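Allantoin racemase (Pseudomonas fluorescens, PDB 5LG5) catalyses the interconversion of the two enantiomers of allantoin and belongs to the HyuE family of hydantoin racemases. Local coordinates at residues M1-T15 / T30-V44. Residues are numbered along the deposited sequence; the frame is centred on the assembly and turned at random.
Sequences MRILVVNVNTTASIT and TEIVGLTPYFGAESV
Arg-2 and Glu-31 lie side by side, with Arg-2 NH2 2.8 Å from Glu-31 OE2 in a salt bridge. The bond is bent, 118° at the hydrogen, and so weak; the guanidinium and carboxylate planes stand 77° apart. With CG trans to the backbone N (chi1 175°) and a bend at chi3, the Arg-2 chain runs obliquely across Val-33. Its CD lies 3.7 Å from Val-33 CG2, and that methyl sits at the guanidinium edge. NH1 bonds to the carbonyl of Pro-67. An alanine in place of Arg-2 would probably leave the Glu-31 carboxylate without this counter-charge and uncover Val-33 CG2.

Strands 2-7 and 31-35 run parallel, joined by alternating backbone bonds from Met-1 O to Leu-35 O. Leu-4 CG packs on Leu-35 CD1 (3.7 Å) on the face that bears Arg-2. On the other face Val-5 CG2 meets Ile-32 CG2 (3.7 Å).

Thr-15 OG1 and Thr-36 OG1 share a short hydrogen bond of 2.5 Å. Asn-7 ND2 donates to the same Thr-15 oxygen, which lies in the Asn-7 amide plane. Asn-7 OD1 accepts from Asn-9 N, and Asn-9 OD1 from Thr-11 N, making two successive Asx turns. In the loop they turn, Thr-11 OG1 donates to Glu-42 O at 2.7 Å. Thr-10 N bonds to Ala-41 O at 3.0 Å. A water bridges Thr-11 OG1 and Glu-42 OE1. Glu-42 OE2 accepts from the backbone N of Lys-232 of the second subunit.

The two strands and helix 12-25 form a beta-alpha-beta unit. Strand 2-7 lies between strand 70-74 and strand 31-35, which is outermost within the chain. Helix 12-25 packs on Val-5 and Ile-32, while helix 47-63 touches Leu-35 on the other face. Gly-40 and Ala-41 pair antiparallel with a strand of the second subunit.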
loop_
_atom_site.group_PDB
_atom_site.type_symbol
_atom_site.label_atom_id
_atom_site.label_comp_id
_atom_site.label_asym_id
_atom_site.label_seq_id
_atom_site.Cartn_x
_atom_site.Cartn_y
_atom_site.Cartn_z
ATOM N N MET E 1 30.881 -9.199 25.659
ATOM C CA MET E 1 29.759 -9.911 25.071
ATOM C C MET E 1 30.271 -10.744 23.913
ATOM O O MET E 1 31.314 -10.435 23.323
ATOM C CB MET E 1 28.662 -8.928 24.609
ATOM C CG MET E 1 28.947 -8.199 23.289
ATOM S SD MET E 1 27.591 -7.127 22.759
ATOM C CE MET E 1 27.690 -5.783 23.952
ATOM N N ARG E 2 29.546 -11.807 23.587
ATOM C CA ARG E 2 29.892 -12.628 22.434
ATOM C C ARG E 2 28.771 -12.638 21.403
ATOM O O ARG E 2 27.616 -12.942 21.721
ATOM C CB ARG E 2 30.239 -14.064 22.847
ATOM C CG ARG E 2 30.486 -14.971 21.640
ATOM C CD ARG E 2 30.843 -16.396 22.046
ATOM N NE ARG E 2 32.186 -16.465 22.615
ATOM C CZ ARG E 2 32.451 -16.841 23.860
ATOM N NH1 ARG E 2 31.460 -17.192 24.675
ATOM N NH2 ARG E 2 33.705 -16.859 24.288
ATOM N N ILE E 3 29.126 -12.304 20.166
ATOM C CA ILE E 3 28.169 -12.295 19.072
ATOM C C ILE E 3 28.586 -13.308 18.028
ATOM O O ILE E 3 29.719 -13.259 17.537
ATOM C CB ILE E 3 28.074 -10.892 18.410
ATOM C CG1 ILE E 3 27.778 -9.817 19.466
ATOM C CG2 ILE E 3 27.024 -10.860 17.325
ATOM C CD1 ILE E 3 27.694 -8.414 18.887
ATOM N N LEU E 4 27.695 -14.253 17.727
ATOM C CA LEU E 4 27.902 -15.178 16.617
ATOM C C LEU E 4 27.544 -14.458 15.336
ATOM O O LEU E 4 26.521 -13.781 15.263
ATOM C CB LEU E 4 27.061 -16.456 16.736
ATOM C CG LEU E 4 27.370 -17.574 17.743
ATOM C CD1 LEU E 4 28.253 -17.129 18.887
ATOM C CD2 LEU E 4 26.102 -18.242 18.250
ATOM N N VAL E 5 28.433 -14.562 14.356
ATOM C CA VAL E 5 28.206 -14.031 13.037
ATOM C C VAL E 5 28.211 -15.218 12.093
ATOM O O VAL E 5 29.255 -15.810 11.846
ATOM C CB VAL E 5 29.286 -13.011 12.690
ATOM C CG1 VAL E 5 29.015 -12.376 11.334
ATOM C CG2 VAL E 5 29.325 -11.947 13.780
ATOM N N VAL E 6 27.034 -15.592 11.599
ATOM C CA VAL E 6 26.886 -16.853 10.888
ATOM C C VAL E 6 26.747 -16.646 9.393
ATOM O O VAL E 6 25.845 -15.956 8.917
ATOM C CB VAL E 6 25.681 -17.649 11.419
ATOM C CG1 VAL E 6 25.698 -19.057 10.863
ATOM C CG2 VAL E 6 25.721 -17.693 12.934
ATOM N N ASN E 7 27.682 -17.217 8.653
ATOM C CA ASN E 7 27.625 -17.204 7.204
ATOM C C ASN E 7 26.401 -18.022 6.803
ATOM O O ASN E 7 26.044 -18.985 7.492
ATOM C CB ASN E 7 28.908 -17.831 6.670
ATOM C CG ASN E 7 29.088 -17.659 5.170
ATOM O OD1 ASN E 7 28.235 -17.105 4.469
ATOM N ND2 ASN E 7 30.209 -18.169 4.667
ATOM N N VAL E 8 25.734 -17.656 5.715
ATOM C CA VAL E 8 24.577 -18.440 5.298
ATOM C C VAL E 8 25.041 -19.554 4.381
ATOM O O VAL E 8 24.341 -20.566 4.203
ATOM C CB VAL E 8 23.505 -17.596 4.581
ATOM C CG1 VAL E 8 22.760 -16.705 5.591
ATOM C CG2 VAL E 8 24.145 -16.750 3.479
ATOM N N ASN E 9 26.229 -19.378 3.810
ATOM C CA ASN E 9 26.785 -20.403 2.935
ATOM C C ASN E 9 27.899 -21.195 3.604
ATOM O O ASN E 9 28.285 -20.908 4.740
ATOM C CB ASN E 9 27.226 -19.823 1.568
ATOM C CG ASN E 9 28.453 -18.930 1.655
ATOM O OD1 ASN E 9 29.519 -19.360 2.116
ATOM N ND2 ASN E 9 28.338 -17.702 1.131
ATOM N N THR E 10 28.407 -22.206 2.911
ATOM C CA THR E 10 29.386 -23.113 3.513
ATOM C C THR E 10 30.844 -22.830 3.136
ATOM O O THR E 10 31.736 -23.644 3.399
ATOM C CB THR E 10 29.055 -24.556 3.160
ATOM O OG1 THR E 10 28.905 -24.667 1.735
ATOM C CG2 THR E 10 27.758 -24.949 3.837
ATOM N N THR E 11 31.078 -21.691 2.499
ATOM C CA THR E 11 32.429 -21.313 2.116
ATOM C C THR E 11 33.121 -20.618 3.280
ATOM O O THR E 11 32.854 -19.443 3.556
ATOM C CB THR E 11 32.409 -20.421 0.880
ATOM O OG1 THR E 11 31.736 -21.126 -0.174
ATOM C CG2 THR E 11 33.829 -20.056 0.443
ATOM N N ALA E 12 34.003 -21.348 3.963
ATOM C CA ALA E 12 34.631 -20.841 5.187
ATOM C C ALA E 12 35.443 -19.567 4.960
ATOM O O ALA E 12 35.538 -18.728 5.851
ATOM C CB ALA E 12 35.497 -21.917 5.836
ATOM N N SER E 13 36.002 -19.401 3.762
ATOM C CA SER E 13 36.784 -18.196 3.480
ATOM C C SER E 13 35.877 -16.970 3.530
ATOM O O SER E 13 36.294 -15.876 3.910
ATOM C CB SER E 13 37.503 -18.290 2.129
ATOM O OG SER E 13 36.598 -18.252 1.041
ATOM N N ILE E 14 34.626 -17.147 3.136
ATOM C CA ILE E 14 33.680 -16.049 3.224
ATOM C C ILE E 14 33.335 -15.733 4.689
ATOM O O ILE E 14 33.233 -14.564 5.074
ATOM C CB ILE E 14 32.439 -16.320 2.338
ATOM C CG1 ILE E 14 32.887 -16.317 0.866
ATOM C CG2 ILE E 14 31.338 -15.279 2.603
ATOM C CD1 ILE E 14 31.818 -16.679 -0.147
ATOM N N THR E 15 33.170 -16.772 5.500
ATOM C CA THR E 15 32.958 -16.611 6.937
ATOM C C THR E 15 34.077 -15.778 7.568
ATOM O O THR E 15 33.845 -14.941 8.444
ATOM C CB THR E 15 32.902 -17.978 7.656
ATOM O OG1 THR E 15 31.917 -18.825 7.040
ATOM C CG2 THR E 15 32.573 -17.793 9.144
ATOM N N THR E 30 33.697 -6.780 23.026
ATOM C CA THR E 30 32.870 -7.589 22.139
ATOM C C THR E 30 33.700 -8.625 21.406
ATOM O O THR E 30 34.615 -8.288 20.656
ATOM C CB THR E 30 32.119 -6.725 21.115
ATOM O OG1 THR E 30 31.150 -5.902 21.788
ATOM C CG2 THR E 30 31.417 -7.604 20.100
ATOM N N GLU E 31 33.381 -9.892 21.630
ATOM C CA GLU E 31 34.036 -10.977 20.922
ATOM C C GLU E 31 33.172 -11.410 19.742
ATOM O O GLU E 31 31.972 -11.654 19.898
ATOM C CB GLU E 31 34.290 -12.163 21.856
ATOM C CG GLU E 31 34.901 -13.363 21.146
ATOM C CD GLU E 31 35.034 -14.581 22.041
ATOM O OE1 GLU E 31 35.435 -15.644 21.522
ATOM O OE2 GLU E 31 34.737 -14.479 23.258
ATOM N N ILE E 32 33.782 -11.497 18.569
ATOM C CA ILE E 32 33.099 -11.985 17.384
ATOM C C ILE E 32 33.439 -13.449 17.142
ATOM O O ILE E 32 34.603 -13.827 17.087
ATOM C CB ILE E 32 33.516 -11.190 16.126
ATOM C CG1 ILE E 32 33.135 -9.711 16.263
ATOM C CG2 ILE E 32 32.877 -11.792 14.889
ATOM C CD1 ILE E 32 31.631 -9.467 16.448
ATOM N N VAL E 33 32.419 -14.286 17.009
ATOM C CA VAL E 33 32.661 -15.661 16.604
ATOM C C VAL E 33 31.998 -15.973 15.277
ATOM O O VAL E 33 30.777 -16.034 15.175
ATOM C CB VAL E 33 32.176 -16.640 17.657
ATOM C CG1 VAL E 33 32.435 -18.055 17.191
ATOM C CG2 VAL E 33 32.880 -16.353 18.980
ATOM N N GLY E 34 32.813 -16.178 14.255
ATOM C CA GLY E 34 32.299 -16.497 12.937
ATOM C C GLY E 34 31.996 -17.969 12.785
ATOM O O GLY E 34 32.851 -18.815 13.052
ATOM N N LEU E 35 30.775 -18.286 12.359
ATOM C CA LEU E 35 30.379 -19.683 12.189
ATOM C C LEU E 35 30.010 -19.998 10.748
ATOM O O LEU E 35 29.350 -19.204 10.072
ATOM C CB LEU E 35 29.215 -20.029 13.114
ATOM C CG LEU E 35 29.450 -19.852 14.610
ATOM C CD1 LEU E 35 28.198 -20.238 15.354
ATOM C CD2 LEU E 35 30.649 -20.711 15.061
ATOM N N THR E 36 30.444 -21.166 10.287
ATOM C CA THR E 36 30.059 -21.687 8.982
ATOM C C THR E 36 29.116 -22.858 9.219
ATOM O O THR E 36 29.428 -23.742 10.013
ATOM C CB THR E 36 31.292 -22.161 8.189
ATOM O OG1 THR E 36 32.239 -21.084 8.084
ATOM C CG2 THR E 36 30.887 -22.624 6.788
ATOM N N PRO E 37 27.944 -22.863 8.558
ATOM C CA PRO E 37 26.986 -23.962 8.767
ATOM C C PRO E 37 27.586 -25.314 8.398
ATOM O O PRO E 37 28.498 -25.339 7.576
ATOM C CB PRO E 37 25.849 -23.629 7.789
ATOM C CG PRO E 37 25.945 -22.140 7.589
ATOM C CD PRO E 37 27.427 -21.844 7.629
ATOM N N TYR E 38 27.076 -26.403 8.970
ATOM C CA TYR E 38 27.636 -27.729 8.713
ATOM C C TYR E 38 27.203 -28.260 7.352
ATOM O O TYR E 38 27.784 -29.220 6.838
ATOM C CB TYR E 38 27.199 -28.721 9.790
ATOM C CG TYR E 38 27.723 -28.427 11.170
ATOM C CD1 TYR E 38 26.921 -28.632 12.283
ATOM C CD2 TYR E 38 29.016 -27.958 11.366
ATOM C CE1 TYR E 38 27.381 -28.375 13.552
ATOM C CE2 TYR E 38 29.490 -27.690 12.644
ATOM C CZ TYR E 38 28.665 -27.905 13.728
ATOM O OH TYR E 38 29.105 -27.648 15.004
ATOM N N PHE E 39 26.164 -27.654 6.779
ATOM C CA PHE E 39 25.715 -28.029 5.439
ATOM C C PHE E 39 25.109 -26.842 4.695
ATOM O O PHE E 39 25.016 -25.730 5.239
ATOM C CB PHE E 39 24.741 -29.203 5.485
ATOM C CG PHE E 39 23.473 -28.912 6.225
ATOM C CD1 PHE E 39 23.413 -29.044 7.604
ATOM C CD2 PHE E 39 22.334 -28.515 5.531
ATOM C CE1 PHE E 39 22.235 -28.782 8.291
ATOM C CE2 PHE E 39 21.147 -28.253 6.203
ATOM C CZ PHE E 39 21.098 -28.384 7.587
ATOM N N GLY E 40 24.717 -27.081 3.445
ATOM C CA GLY E 40 24.180 -26.036 2.588
ATOM C C GLY E 40 25.015 -25.793 1.343
ATOM O O GLY E 40 25.978 -26.520 1.083
ATOM N N ALA E 41 24.626 -24.794 0.550
ATOM C CA ALA E 41 25.323 -24.475 -0.693
ATOM C C ALA E 41 26.549 -23.591 -0.425
ATOM O O ALA E 41 26.596 -22.871 0.575
ATOM C CB ALA E 41 24.371 -23.806 -1.682
ATOM N N GLU E 42 27.545 -23.640 -1.307
ATOM C CA GLU E 42 28.752 -22.832 -1.093
ATOM C C GLU E 42 28.466 -21.350 -1.314
ATOM O O GLU E 42 29.205 -20.476 -0.873
ATOM C CB GLU E 42 29.895 -23.317 -1.993
ATOM C CG GLU E 42 29.605 -23.223 -3.484
ATOM C CD GLU E 42 30.780 -23.686 -4.327
ATOM O OE1 GLU E 42 31.930 -23.581 -3.858
ATOM O OE2 GLU E 42 30.549 -24.174 -5.449
ATOM N N SER E 43 27.396 -21.085 -2.041
ATOM C CA SER E 43 26.882 -19.740 -2.181
ATOM C C SER E 43 25.379 -19.854 -2.335
ATOM O O SER E 43 24.876 -20.791 -2.960
ATOM C CB SER E 43 27.535 -19.009 -3.360
ATOM O OG SER E 43 27.065 -19.510 -4.590
ATOM N N VAL E 44 24.661 -18.909 -1.740
ATOM C CA VAL E 44 23.206 -18.953 -1.747
ATOM C C VAL E 44 22.591 -18.051 -2.806
ATOM O O VAL E 44 22.550 -16.833 -2.640
ATOM C CB VAL E 44 22.662 -18.561 -0.392
ATOM C CG1 VAL E 44 21.137 -18.603 -0.421
ATOM C CG2 VAL E 44 23.218 -19.497 0.659
HETATM O O HOH W 1 23.735 -23.234 4.027
HETATM O O HOH W 2 25.917 -16.609 -0.448
HETATM O O HOH W 3 33.319 -22.229 -2.251
#